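PDB 3VSF: ricin B lectin from Clostridium thermocellum, which probably hydrolyses beta-1,3-galactan from the chain end as a family 43 exo-beta-1,3-galactanase, and carries a beta-trefoil carbohydrate-binding domain that binds galactose. Local coordinates for residues T283-Q288 and V324-N329; P339-V344 and Y437-G442; Y409-N414 and G418-V423; I459-C464 and I481-D486. All blocks are in the same frame, centred on the assembly; numbering follows the deposited sequence.

Contact 1 (T283-Q288 and V324-N329)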
loop_
_atom_site.group_PDB
_atom_site.type_symbol
_atom_site.label_atom_id
_atom_site.label_comp_id
_atom_site.label_asym_id
_atom_site.label_seq_id
_atom_site.Cartn_x
_atom_site.Cartn_y
_atom_site.Cartn_z
ATOM N N THR A 283 7.545 0.966 8.843
ATOM C CA THR A 283 6.959 2.289 8.660
ATOM C C THR A 283 6.000 2.320 7.476
ATOM O O THR A 283 5.642 3.392 6.987
ATOM C CB THR A 283 8.044 3.360 8.445
ATOM O OG1 THR A 283 8.736 3.102 7.217
ATOM C CG2 THR A 283 9.037 3.355 9.596
ATOM N N THR A 284 5.585 1.141 7.025
ATOM C CA THR A 284 4.746 1.022 5.838
ATOM C C THR A 284 5.311 1.884 4.712
ATOM O O THR A 284 4.566 2.510 3.957
ATOM C CB THR A 284 3.286 1.427 6.124
ATOM O OG1 THR A 284 2.860 0.849 7.363
ATOM C CG2 THR A 284 2.368 0.947 5.005
ATOM N N TYR A 285 6.636 1.919 4.617
ATOM C CA TYR A 285 7.323 2.675 3.576
ATOM C C TYR A 285 7.050 4.169 3.712
ATOM O O TYR A 285 6.765 4.853 2.728
ATOM C CB TYR A 285 6.905 2.171 2.193
ATOM C CG TYR A 285 6.994 0.667 2.061
ATOM C CD1 TYR A 285 8.027 -0.040 2.657
ATOM C CD2 TYR A 285 6.034 -0.046 1.357
ATOM C CE1 TYR A 285 8.111 -1.414 2.547
ATOM C CE2 TYR A 285 6.110 -1.421 1.240
ATOM C CZ TYR A 285 7.151 -2.100 1.836
ATOM O OH TYR A 285 7.230 -3.468 1.724
ATOM N N ARG A 286 7.145 4.664 4.943
ATOM C CA ARG A 286 6.890 6.070 5.242
ATOM C C ARG A 286 5.533 6.534 4.725
ATOM O O ARG A 286 5.439 7.530 4.007
ATOM C CB ARG A 286 8.001 6.962 4.682
ATOM C CG ARG A 286 9.334 6.812 5.394
ATOM C CD ARG A 286 10.156 8.087 5.289
ATOM N NE ARG A 286 10.553 8.384 3.915
ATOM C CZ ARG A 286 10.879 9.596 3.480
ATOM N NH1 ARG A 286 10.843 10.632 4.309
ATOM N NH2 ARG A 286 11.232 9.777 2.214
ATOM N N SER A 287 4.482 5.809 5.094
ATOM C CA SER A 287 3.130 6.177 4.698
ATOM C C SER A 287 2.095 5.570 5.635
ATOM O O SER A 287 2.416 4.721 6.468
ATOM C CB SER A 287 2.848 5.726 3.263
ATOM O OG SER A 287 2.543 4.342 3.220
ATOM N N GLN A 288 0.853 6.017 5.495
ATOM C CA GLN A 288 -0.256 5.452 6.248
ATOM C C GLN A 288 -1.360 5.048 5.279
ATOM O O GLN A 288 -1.768 5.843 4.433
ATOM C CB GLN A 288 -0.787 6.461 7.266
ATOM C CG GLN A 288 -1.824 5.893 8.221
ATOM C CD GLN A 288 -2.358 6.930 9.189
ATOM O OE1 GLN A 288 -2.173 8.132 8.994
ATOM N NE2 GLN A 288 -3.023 6.471 10.242
ATOM N N VAL A 324 1.648 7.693 -1.720
ATOM C CA VAL A 324 2.378 6.458 -1.966
ATOM C C VAL A 324 1.434 5.369 -2.460
ATOM O O VAL A 324 0.618 4.850 -1.698
ATOM C CB VAL A 324 3.097 5.964 -0.695
ATOM C CG1 VAL A 324 3.656 4.565 -0.908
ATOM C CG2 VAL A 324 4.200 6.932 -0.296
ATOM N N TRP A 325 1.542 5.029 -3.740
ATOM C CA TRP A 325 0.712 3.978 -4.320
ATOM C C TRP A 325 1.531 2.729 -4.623
ATOM O O TRP A 325 2.592 2.802 -5.243
ATOM C CB TRP A 325 0.014 4.473 -5.589
ATOM C CG TRP A 325 -1.064 5.479 -5.327
ATOM C CD1 TRP A 325 -1.357 6.076 -4.136
ATOM C CD2 TRP A 325 -2.001 5.999 -6.278
ATOM N NE1 TRP A 325 -2.415 6.940 -4.287
ATOM C CE2 TRP A 325 -2.829 6.911 -5.592
ATOM C CE3 TRP A 325 -2.219 5.785 -7.643
ATOM C CZ2 TRP A 325 -3.857 7.607 -6.224
ATOM C CZ3 TRP A 325 -3.240 6.477 -8.269
ATOM C CH2 TRP A 325 -4.046 7.376 -7.560
ATOM N N LEU A 326 1.029 1.583 -4.175
ATOM C CA LEU A 326 1.712 0.314 -4.372
ATOM C C LEU A 326 0.698 -0.777 -4.684
ATOM O O LEU A 326 -0.472 -0.662 -4.320
ATOM C CB LEU A 326 2.504 -0.063 -3.119
ATOM C CG LEU A 326 3.525 0.957 -2.614
ATOM C CD1 LEU A 326 4.027 0.568 -1.237
ATOM C CD2 LEU A 326 4.682 1.096 -3.591
ATOM N N PRO A 327 1.139 -1.841 -5.368
ATOM C CA PRO A 327 0.255 -2.975 -5.643
ATOM C C PRO A 327 0.129 -3.885 -4.427
ATOM O O PRO A 327 1.128 -4.172 -3.769
ATOM C CB PRO A 327 0.979 -3.707 -6.773
ATOM C CG PRO A 327 2.417 -3.404 -6.538
ATOM C CD PRO A 327 2.460 -1.999 -6.002
ATOM N N LEU A 328 -1.090 -4.321 -4.130
ATOM C CA LEU A 328 -1.319 -5.269 -3.047
ATOM C C LEU A 328 -1.420 -6.678 -3.620
ATOM O O LEU A 328 -2.418 -7.031 -4.249
ATOM C CB LEU A 328 -2.594 -4.918 -2.279
ATOM C CG LEU A 328 -2.950 -5.837 -1.109
ATOM C CD1 LEU A 328 -1.858 -5.805 -0.050
ATOM C CD2 LEU A 328 -4.294 -5.453 -0.508
ATOM N N ASN A 329 -0.382 -7.479 -3.403
ATOM C CA ASN A 329 -0.314 -8.816 -3.981
ATOM C C ASN A 329 -0.803 -9.908 -3.035
ATOM O O ASN A 329 -0.580 -9.844 -1.827
ATOM C CB ASN A 329 1.110 -9.118 -4.450
ATOM C CG ASN A 329 1.598 -8.136 -5.501
ATOM O OD1 ASN A 329 0.832 -7.697 -6.359
ATOM N ND2 ASN A 329 2.878 -7.785 -5.435
#
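Y285 reaches L326 from an odd piece of backbone: T284, Y285 and R286 all sit in the left-handed helical region although none of them is a glycine. The result is one left-handed turn, closed where S287 N bonds T283 O at 3.3 Å. The place is the five-bladed beta-propeller of the GH43 fold. Segment 283-288 links the sheet that ends with strand 277-279 to the next one, and segment 324-329 lies on strand 322-330 of that next sheet, so the loop packs against the blade it is about to enter. Because of the turn, Y285 and S287 both point their CB toward the strand, while the guanidinium end of R286 leads away from it. The Y285 ring is met at its edge, near its own plane, by L326 CD1, which lies 3.3 Å from CD2 and 3.8 Å from CE2; the two side chains cross at a slant. With CG beside the backbone N (chi1 -50°), the ring extends until its hydroxyl can bond L338 O. Two residues earlier on the strand the contact is aliphatic, S287 CB lying 4.0 Å from V324 CB. R309, on strand 301-309, bonds the carbonyls of Y285 and R286; within the loop T283 OG1 accepts R286 N at 3.2 Å in an ST motif. S287 OG, turned between its own N and carbonyl carbon (chi1 79°), gives its proton to T284 O at 2.8 Å and also bonds Y305 OH.

Contact 2 (P339-V344 and Y437-G442); sequences PYYDSV and YTSNGG
S439 holds Y340 by two bonds, one from its backbone and one from its side chain. Y340 N donates to S439 O at 2.9 Å, and it does so from well above the carbonyl plane, 45° out of it. In return S439 OG donates to Y340 O at 3.1 Å; the hydroxyl gets there because it stands anti to its own backbone N (chi1 -177°). S439 O is also approached by P339, whose CA lies 3.2 Å away in a CA-H...O contact. Beyond the polar pair, S439 CB rests at the edge of the Y341 ring, 3.9 Å from CE1. This is the seam between the two domains: 339-344 leads out of the last propeller blade into the small sheet containing strand 343-347, whereas the loop 437-442 belongs to the ricin-type beta-trefoil. One shell out, K411 NZ also bonds S439 OG. Q445 steadies the trefoil loop from behind, its amide bonding both T438 O and N440 N. N440, a galactose-binding residue, folds into an Asx turn in which OD1 accepts G442 N at 3.0 Å, while the Y340 ring meets that of Y285 with the planes about 50° apart.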
loop_
_atom_site.group_PDB
_atom_site.type_symbol
_atom_site.label_atom_id
_atom_site.label_comp_id
_atom_site.label_asym_id
_atom_site.label_seq_id
_atom_site.Cartn_x
_atom_site.Cartn_y
_atom_site.Cartn_z
ATOM N N PRO A 339 4.784 -4.786 -1.464
ATOM C CA PRO A 339 6.148 -4.394 -1.830
ATOM C C PRO A 339 6.262 -2.897 -2.080
ATOM O O PRO A 339 5.270 -2.258 -2.427
ATOM C CB PRO A 339 6.376 -5.153 -3.136
ATOM C CG PRO A 339 5.021 -5.217 -3.751
ATOM C CD PRO A 339 4.052 -5.365 -2.605
ATOM N N TYR A 340 7.459 -2.349 -1.905
ATOM C CA TYR A 340 7.696 -0.941 -2.196
ATOM C C TYR A 340 8.519 -0.759 -3.465
ATOM O O TYR A 340 9.670 -1.190 -3.539
ATOM C CB TYR A 340 8.395 -0.243 -1.029
ATOM C CG TYR A 340 8.826 1.171 -1.354
ATOM C CD1 TYR A 340 7.926 2.228 -1.277
ATOM C CD2 TYR A 340 10.128 1.449 -1.747
ATOM C CE1 TYR A 340 8.314 3.521 -1.578
ATOM C CE2 TYR A 340 10.525 2.739 -2.050
ATOM C CZ TYR A 340 9.614 3.771 -1.963
ATOM O OH TYR A 340 10.005 5.055 -2.262
ATOM N N TYR A 341 7.919 -0.117 -4.459
ATOM C CA TYR A 341 8.620 0.236 -5.682
ATOM C C TYR A 341 8.729 1.751 -5.756
ATOM O O TYR A 341 7.724 2.454 -5.668
ATOM C CB TYR A 341 7.867 -0.293 -6.903
ATOM C CG TYR A 341 7.597 -1.780 -6.868
ATOM C CD1 TYR A 341 8.544 -2.669 -6.378
ATOM C CD2 TYR A 341 6.388 -2.295 -7.323
ATOM C CE1 TYR A 341 8.298 -4.030 -6.346
ATOM C CE2 TYR A 341 6.133 -3.652 -7.294
ATOM C CZ TYR A 341 7.091 -4.515 -6.805
ATOM O OH TYR A 341 6.837 -5.868 -6.774
ATOM N N ASP A 342 9.948 2.259 -5.908
ATOM C CA ASP A 342 10.157 3.699 -5.994
ATOM C C ASP A 342 9.392 4.265 -7.186
ATOM O O ASP A 342 9.045 5.446 -7.213
ATOM C CB ASP A 342 11.646 4.022 -6.106
ATOM C CG ASP A 342 11.960 5.455 -5.723
ATOM O OD1 ASP A 342 12.174 5.715 -4.520
ATOM O OD2 ASP A 342 11.993 6.320 -6.623
ATOM N N SER A 343 9.132 3.409 -8.169
ATOM C CA SER A 343 8.331 3.775 -9.332
ATOM C C SER A 343 7.412 2.617 -9.709
ATOM O O SER A 343 7.846 1.468 -9.782
ATOM C CB SER A 343 9.230 4.142 -10.514
ATOM O OG SER A 343 10.050 5.256 -10.207
ATOM N N VAL A 344 6.140 2.923 -9.944
ATOM C CA VAL A 344 5.151 1.896 -10.248
ATOM C C VAL A 344 4.518 2.106 -11.619
ATOM O O VAL A 344 4.137 3.220 -11.971
ATOM C CB VAL A 344 4.036 1.862 -9.182
ATOM C CG1 VAL A 344 2.954 0.865 -9.571
ATOM C CG2 VAL A 344 4.616 1.526 -7.818
ATOM N N TYR A 437 13.105 -12.167 -2.348
ATOM C CA TYR A 437 12.045 -11.690 -1.470
ATOM C C TYR A 437 11.379 -10.442 -2.033
ATOM O O TYR A 437 11.939 -9.760 -2.891
ATOM C CB TYR A 437 12.604 -11.407 -0.074
ATOM C CG TYR A 437 11.566 -11.408 1.024
ATOM C CD1 TYR A 437 11.021 -12.598 1.489
ATOM C CD2 TYR A 437 11.139 -10.221 1.607
ATOM C CE1 TYR A 437 10.073 -12.606 2.496
ATOM C CE2 TYR A 437 10.192 -10.220 2.615
ATOM C CZ TYR A 437 9.664 -11.414 3.056
ATOM O OH TYR A 437 8.721 -11.420 4.059
ATOM N N THR A 438 10.178 -10.153 -1.545
ATOM C CA THR A 438 9.445 -8.966 -1.959
ATOM C C THR A 438 10.271 -7.722 -1.658
ATOM O O THR A 438 10.904 -7.630 -0.608
ATOM C CB THR A 438 8.100 -8.861 -1.222
ATOM O OG1 THR A 438 8.293 -8.216 0.042
ATOM C CG2 THR A 438 7.514 -10.245 -0.992
ATOM N N SER A 439 10.272 -6.769 -2.583
ATOM C CA SER A 439 11.019 -5.533 -2.388
ATOM C C SER A 439 10.451 -4.758 -1.204
ATOM O O SER A 439 9.242 -4.550 -1.113
ATOM C CB SER A 439 10.983 -4.673 -3.652
ATOM O OG SER A 439 11.760 -3.500 -3.491
ATOM N N ASN A 440 11.325 -4.337 -0.296
ATOM C CA ASN A 440 10.889 -3.619 0.897
ATOM C C ASN A 440 11.858 -2.520 1.325
ATOM O O ASN A 440 11.853 -2.093 2.481
ATOM C CB ASN A 440 10.647 -4.592 2.052
ATOM C CG ASN A 440 11.874 -5.415 2.390
ATOM O OD1 ASN A 440 13.006 -4.963 2.223
ATOM N ND2 ASN A 440 11.653 -6.634 2.867
ATOM N N GLY A 441 12.686 -2.071 0.389
ATOM C CA GLY A 441 13.606 -0.976 0.639
ATOM C C GLY A 441 14.658 -1.280 1.689
ATOM O O GLY A 441 15.430 -0.402 2.075
ATOM N N GLY A 442 14.692 -2.526 2.151
ATOM C CA GLY A 442 15.662 -2.937 3.149
ATOM C C GLY A 442 17.077 -2.929 2.606
ATOM O O GLY A 442 17.297 -3.199 1.425
#

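Contact 3 (Y409-N414 and G418-V423)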
loop_
_atom_site.group_PDB
_atom_site.type_symbol
_atom_site.label_atom_id
_atom_site.label_comp_id
_atom_site.label_asym_id
_atom_site.label_seq_id
_atom_site.Cartn_x
_atom_site.Cartn_y
_atom_site.Cartn_z
ATOM N N TYR A 409 25.031 1.504 -4.596
ATOM C CA TYR A 409 24.272 0.269 -4.434
ATOM C C TYR A 409 23.150 0.134 -5.460
ATOM O O TYR A 409 22.730 1.117 -6.068
ATOM C CB TYR A 409 23.717 0.171 -3.011
ATOM C CG TYR A 409 24.786 0.290 -1.947
ATOM C CD1 TYR A 409 25.475 -0.828 -1.497
ATOM C CD2 TYR A 409 25.114 1.525 -1.402
ATOM C CE1 TYR A 409 26.457 -0.722 -0.529
ATOM C CE2 TYR A 409 26.095 1.641 -0.432
ATOM C CZ TYR A 409 26.763 0.514 -0.001
ATOM O OH TYR A 409 27.740 0.624 0.963
ATOM N N LYS A 410 22.675 -1.093 -5.648
ATOM C CA LYS A 410 21.655 -1.383 -6.649
ATOM C C LYS A 410 20.761 -2.541 -6.217
ATOM O O LYS A 410 21.095 -3.289 -5.301
ATOM C CB LYS A 410 22.308 -1.716 -7.992
ATOM C CG LYS A 410 23.056 -0.560 -8.634
ATOM C CD LYS A 410 23.890 -1.030 -9.815
ATOM C CE LYS A 410 24.526 0.143 -10.543
ATOM N NZ LYS A 410 23.498 1.040 -11.143
ATOM N N LYS A 411 19.624 -2.681 -6.891
ATOM C CA LYS A 411 18.708 -3.786 -6.637
ATOM C C LYS A 411 18.859 -4.861 -7.705
ATOM O O LYS A 411 18.732 -4.583 -8.896
ATOM C CB LYS A 411 17.262 -3.294 -6.614
ATOM C CG LYS A 411 16.708 -3.006 -5.230
ATOM C CD LYS A 411 15.251 -2.575 -5.312
ATOM C CE LYS A 411 14.415 -3.603 -6.059
ATOM N NZ LYS A 411 13.007 -3.155 -6.247
ATOM N N ILE A 412 19.129 -6.087 -7.275
ATOM C CA ILE A 412 19.196 -7.212 -8.194
ATOM C C ILE A 412 17.848 -7.921 -8.224
ATOM O O ILE A 412 17.511 -8.671 -7.309
ATOM C CB ILE A 412 20.299 -8.207 -7.796
ATOM C CG1 ILE A 412 21.641 -7.485 -7.657
ATOM C CG2 ILE A 412 20.399 -9.331 -8.817
ATOM C CD1 ILE A 412 22.793 -8.395 -7.294
ATOM N N VAL A 413 17.077 -7.676 -9.279
ATOM C CA VAL A 413 15.716 -8.192 -9.371
ATOM C C VAL A 413 15.605 -9.332 -10.377
ATOM O O VAL A 413 16.095 -9.230 -11.499
ATOM C CB VAL A 413 14.721 -7.082 -9.767
ATOM C CG1 VAL A 413 13.290 -7.593 -9.678
ATOM C CG2 VAL A 413 14.909 -5.861 -8.882
ATOM N N ASN A 414 14.955 -10.416 -9.966
ATOM C CA ASN A 414 14.726 -11.552 -10.851
ATOM C C ASN A 414 13.726 -11.180 -11.938
ATOM O O ASN A 414 12.833 -10.364 -11.712
ATOM C CB ASN A 414 14.226 -12.757 -10.050
ATOM C CG ASN A 414 14.314 -14.055 -10.830
ATOM O OD1 ASN A 414 13.334 -14.508 -11.421
ATOM N ND2 ASN A 414 15.495 -14.664 -10.830
ATOM N N GLY A 418 9.308 -10.790 -9.989
ATOM C CA GLY A 418 9.726 -9.435 -9.677
ATOM C C GLY A 418 10.371 -9.275 -8.313
ATOM O O GLY A 418 10.551 -8.155 -7.831
ATOM N N ARG A 419 10.726 -10.394 -7.691
ATOM C CA ARG A 419 11.323 -10.376 -6.362
ATOM C C ARG A 419 12.799 -9.996 -6.421
ATOM O O ARG A 419 13.461 -10.202 -7.437
ATOM C CB ARG A 419 11.138 -11.731 -5.682
ATOM C CG ARG A 419 9.711 -12.243 -5.763
ATOM C CD ARG A 419 9.494 -13.474 -4.904
ATOM N NE ARG A 419 8.130 -13.977 -5.037
ATOM C CZ ARG A 419 7.079 -13.462 -4.407
ATOM N NH1 ARG A 419 7.235 -12.425 -3.595
ATOM N NH2 ARG A 419 5.873 -13.982 -4.589
ATOM N N ALA A 420 13.307 -9.438 -5.327
ATOM C CA ALA A 420 14.682 -8.951 -5.282
ATOM C C ALA A 420 15.605 -9.892 -4.517
ATOM O O ALA A 420 15.164 -10.635 -3.639
ATOM C CB ALA A 420 14.727 -7.556 -4.675
ATOM N N LEU A 421 16.889 -9.854 -4.858
ATOM C CA LEU A 421 17.893 -10.637 -4.152
ATOM C C LEU A 421 17.975 -10.138 -2.716
ATOM O O LEU A 421 18.267 -8.968 -2.473
ATOM C CB LEU A 421 19.253 -10.514 -4.838
ATOM C CG LEU A 421 20.347 -11.482 -4.381
ATOM C CD1 LEU A 421 19.923 -12.923 -4.620
ATOM C CD2 LEU A 421 21.652 -11.182 -5.096
ATOM N N ASP A 422 17.713 -11.030 -1.769
ATOM C CA ASP A 422 17.577 -10.637 -0.373
ATOM C C ASP A 422 18.390 -11.526 0.562
ATOM O O ASP A 422 18.424 -12.744 0.399
ATOM C CB ASP A 422 16.100 -10.673 0.029
ATOM C CG ASP A 422 15.874 -10.256 1.468
ATOM O OD1 ASP A 422 15.995 -11.116 2.364
ATOM O OD2 ASP A 422 15.569 -9.068 1.700
ATOM N N VAL A 423 19.043 -10.908 1.541
ATOM C CA VAL A 423 19.736 -11.654 2.583
ATOM C C VAL A 423 18.744 -12.014 3.685
ATOM O O VAL A 423 18.332 -11.158 4.468
ATOM C CB VAL A 423 20.899 -10.847 3.185
ATOM C CG1 VAL A 423 21.643 -11.682 4.214
ATOM C CG2 VAL A 423 21.844 -10.380 2.090
#
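L421 touches I412 at its two ends, CB and CD2. Its CB starts over the neighbouring strand, 3.5 Å from I412 O and 3.9 Å from I412 CB. CG is then carried anti to the backbone N (chi1 -169°), which sends the branch along the isoleucine rather than across it, and at the tip CD2 comes to 3.7 Å from I412 CD1. The two side chains lie next to each other and point the same way, into a cluster that W400, L402, W447 and F449 join from the isoleucine's side. Below them the backbones are tied by a pair of nearly straight bonds: L421 N gives to I412 O at 2.8 Å, and N414 N gives to R419 O at 2.9 Å. Between these bonds V413 and A420 form a non-hydrogen-bonded antiparallel pair, a single bridge. Here the chain changes layers in the beta-trefoil: strand 409-414 belongs to the barrel sheet, whereas strand 420-423 turns off at 113° to it and joins the hairpin layer through strand 432-437. V413 CG1 fills the bend, 3.4 Å from both G418 O and R419 O. On the face of the strand away from I412, the K411 chain, bent at chi3, passes A420 with CE 4.2 Å from its CB before NZ reaches a salt bridge with E355. R419 CB points away from strand 409-414; its NE bonds V381 O and its NH1 pairs with E337 of the propeller. Three residues after R419 comes D422, a galactose-binding residue whose OD2 bonds Q445 NE2.

Contact 4 (I459-C464 and I481-D486); sequences ISSRHC and IQQWSD
S461 and Q483 are the nearest backbone positions, yet their CA atoms stay 8.3 Å apart, too far for the two strands to pair. Segment 459-464 comes off its strand after S461 and bends sharply through R462 and H463, both with helical backbone angles, so that C464 ends up facing the same neighbour as S461. Q483 does most of the reaching, toward S461 and C464, which point at it. Its chain runs extended from CA outward, CG anti to the backbone N (chi1 -173°), and brings the amide up to the bend. OE1 lies 3.1 Å from C464 SG, with CD at 3.5 Å from the same sulfur, and OE1 is also 3.9 Å from S461 CB. The contact spans the two layers of the beta-trefoil: strand 456-461 is part of the barrel sheet, and strand 479-484 belongs to the hairpin layer. V423, on a third strand, touches both S461 and Q483. Q483 NE2 bonds S427 O and, weakly, E429 O, which probably helps set the amide with OE1 toward the sulfur. The bend has its own ties. S461 OG, anti to its backbone N, accepts a weak bond from H463 N at 3.4 Å, and K428 NZ bonds H463 O while K428 also packs on C464. The side chain of N444, a galactose-binding residue, is about 5 Å from that of S461.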
loop_
_atom_site.group_PDB
_atom_site.type_symbol
_atom_site.label_atom_id
_atom_site.label_comp_id
_atom_site.label_asym_id
_atom_site.label_seq_id
_atom_site.Cartn_x
_atom_site.Cartn_y
_atom_site.Cartn_z
ATOM N N ILE A 459 30.299 -8.547 -5.320
ATOM C CA ILE A 459 29.005 -7.972 -4.976
ATOM C C ILE A 459 28.757 -8.026 -3.472
ATOM O O ILE A 459 28.417 -9.077 -2.927
ATOM C CB ILE A 459 27.864 -8.692 -5.715
ATOM C CG1 ILE A 459 28.231 -8.888 -7.188
ATOM C CG2 ILE A 459 26.566 -7.914 -5.576
ATOM C CD1 ILE A 459 27.217 -9.689 -7.971
ATOM N N SER A 460 28.926 -6.887 -2.809
ATOM C CA SER A 460 28.792 -6.814 -1.358
ATOM C C SER A 460 27.453 -6.224 -0.930
ATOM O O SER A 460 26.943 -5.291 -1.551
ATOM C CB SER A 460 29.935 -5.993 -0.757
ATOM O OG SER A 460 29.951 -4.678 -1.284
ATOM N N SER A 461 26.890 -6.777 0.140
ATOM C CA SER A 461 25.640 -6.278 0.693
ATOM C C SER A 461 25.874 -4.947 1.397
ATOM O O SER A 461 26.983 -4.660 1.846
ATOM C CB SER A 461 25.041 -7.292 1.668
ATOM O OG SER A 461 23.791 -6.848 2.167
ATOM N N ARG A 462 24.827 -4.135 1.486
ATOM C CA ARG A 462 24.929 -2.822 2.109
ATOM C C ARG A 462 24.799 -2.938 3.622
ATOM O O ARG A 462 25.280 -2.083 4.368
ATOM C CB ARG A 462 23.845 -1.896 1.555
ATOM C CG ARG A 462 23.983 -0.440 1.968
ATOM C CD ARG A 462 22.932 0.412 1.276
ATOM N NE ARG A 462 23.158 1.840 1.471
ATOM C CZ ARG A 462 22.460 2.793 0.861
ATOM N NH1 ARG A 462 21.490 2.468 0.016
ATOM N NH2 ARG A 462 22.731 4.070 1.094
ATOM N N HIS A 463 24.151 -4.008 4.066
ATOM C CA HIS A 463 23.876 -4.217 5.482
ATOM C C HIS A 463 25.151 -4.468 6.284
ATOM O O HIS A 463 25.393 -3.814 7.299
ATOM C CB HIS A 463 22.902 -5.385 5.657
ATOM C CG HIS A 463 22.112 -5.329 6.927
ATOM N ND1 HIS A 463 22.302 -6.219 7.963
ATOM C CD2 HIS A 463 21.123 -4.493 7.326
ATOM C CE1 HIS A 463 21.466 -5.932 8.945
ATOM N NE2 HIS A 463 20.742 -4.888 8.584
ATOM N N CYS A 464 25.966 -5.414 5.827
ATOM C CA CYS A 464 27.169 -5.800 6.557
ATOM C C CYS A 464 28.432 -5.724 5.702
ATOM O O CYS A 464 29.537 -5.589 6.227
ATOM C CB CYS A 464 27.012 -7.210 7.129
ATOM S SG CYS A 464 26.621 -8.467 5.894
ATOM N N ILE A 481 23.613 -20.357 -2.708
ATOM C CA ILE A 481 24.194 -19.021 -2.729
ATOM C C ILE A 481 23.986 -18.360 -1.373
ATOM O O ILE A 481 22.867 -18.308 -0.866
ATOM C CB ILE A 481 23.573 -18.145 -3.828
ATOM C CG1 ILE A 481 23.788 -18.789 -5.200
ATOM C CG2 ILE A 481 24.171 -16.749 -3.796
ATOM C CD1 ILE A 481 25.243 -19.012 -5.546
ATOM N N GLN A 482 25.067 -17.855 -0.790
ATOM C CA GLN A 482 25.018 -17.329 0.567
ATOM C C GLN A 482 25.763 -16.009 0.716
ATOM O O GLN A 482 26.140 -15.369 -0.266
ATOM C CB GLN A 482 25.603 -18.347 1.547
ATOM C CG GLN A 482 27.091 -18.595 1.352
ATOM C CD GLN A 482 27.644 -19.640 2.301
ATOM O OE1 GLN A 482 26.895 -20.398 2.915
ATOM N NE2 GLN A 482 28.966 -19.683 2.426
ATOM N N GLN A 483 25.969 -15.620 1.968
ATOM C CA GLN A 483 26.659 -14.390 2.313
ATOM C C GLN A 483 27.921 -14.762 3.082
ATOM O O GLN A 483 27.880 -15.617 3.966
ATOM C CB GLN A 483 25.745 -13.530 3.184
ATOM C CG GLN A 483 26.265 -12.143 3.495
ATOM C CD GLN A 483 25.350 -11.391 4.440
ATOM O OE1 GLN A 483 24.873 -10.300 4.128
ATOM N NE2 GLN A 483 25.096 -11.975 5.606
ATOM N N TRP A 484 29.042 -14.132 2.748
ATOM C CA TRP A 484 30.305 -14.470 3.397
ATOM C C TRP A 484 31.315 -13.333 3.308
ATOM O O TRP A 484 31.283 -12.532 2.376
ATOM C CB TRP A 484 30.891 -15.739 2.776
ATOM C CG TRP A 484 31.883 -16.445 3.651
ATOM C CD1 TRP A 484 33.207 -16.152 3.790
ATOM C CD2 TRP A 484 31.628 -17.570 4.501
ATOM N NE1 TRP A 484 33.794 -17.023 4.677
ATOM C CE2 TRP A 484 32.845 -17.904 5.127
ATOM C CE3 TRP A 484 30.490 -18.326 4.795
ATOM C CZ2 TRP A 484 32.956 -18.958 6.030
ATOM C CZ3 TRP A 484 30.601 -19.374 5.692
ATOM C CH2 TRP A 484 31.824 -19.680 6.298
ATOM N N SER A 485 32.212 -13.271 4.287
ATOM C CA SER A 485 33.250 -12.247 4.316
ATOM C C SER A 485 34.121 -12.321 3.068
ATOM O O SER A 485 34.309 -13.396 2.497
ATOM C CB SER A 485 34.120 -12.405 5.563
ATOM O OG SER A 485 33.336 -12.357 6.742
ATOM N N ASP A 486 34.652 -11.177 2.650
ATOM C CA ASP A 486 35.538 -11.122 1.494
ATOM C C ASP A 486 36.840 -11.868 1.773
ATOM O O ASP A 486 37.745 -11.336 2.414
ATOM C CB ASP A 486 35.828 -9.668 1.113
ATOM C CG ASP A 486 36.799 -9.552 -0.048
ATOM O OD1 ASP A 486 36.904 -10.510 -0.841
ATOM O OD2 ASP A 486 37.456 -8.495 -0.166
#

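How the contacts relate
The four contacts form a chain from the propeller into the trefoil, contacts 1 and 4 lying about 28 Å apart between centres. Contact 1 passes to contact 2 where Y285 CD2 packs 3.4 Å from Y340 CB. Contact 3, nested in the loop that contact 2 closes, is joined to it by a probable hydrogen bond, Y437 O to A420 N at 2.8 Å. Contacts 3 and 4 touch through V423 CG1, 3.5 Å from Q483 OE1. Galactose-binding residues run along this path: N440 in contact 2, about 4 Å from the Y285 side chain, and D422 in contact 3, about 9 Å from the S461 side chain. The site holds no galactose here.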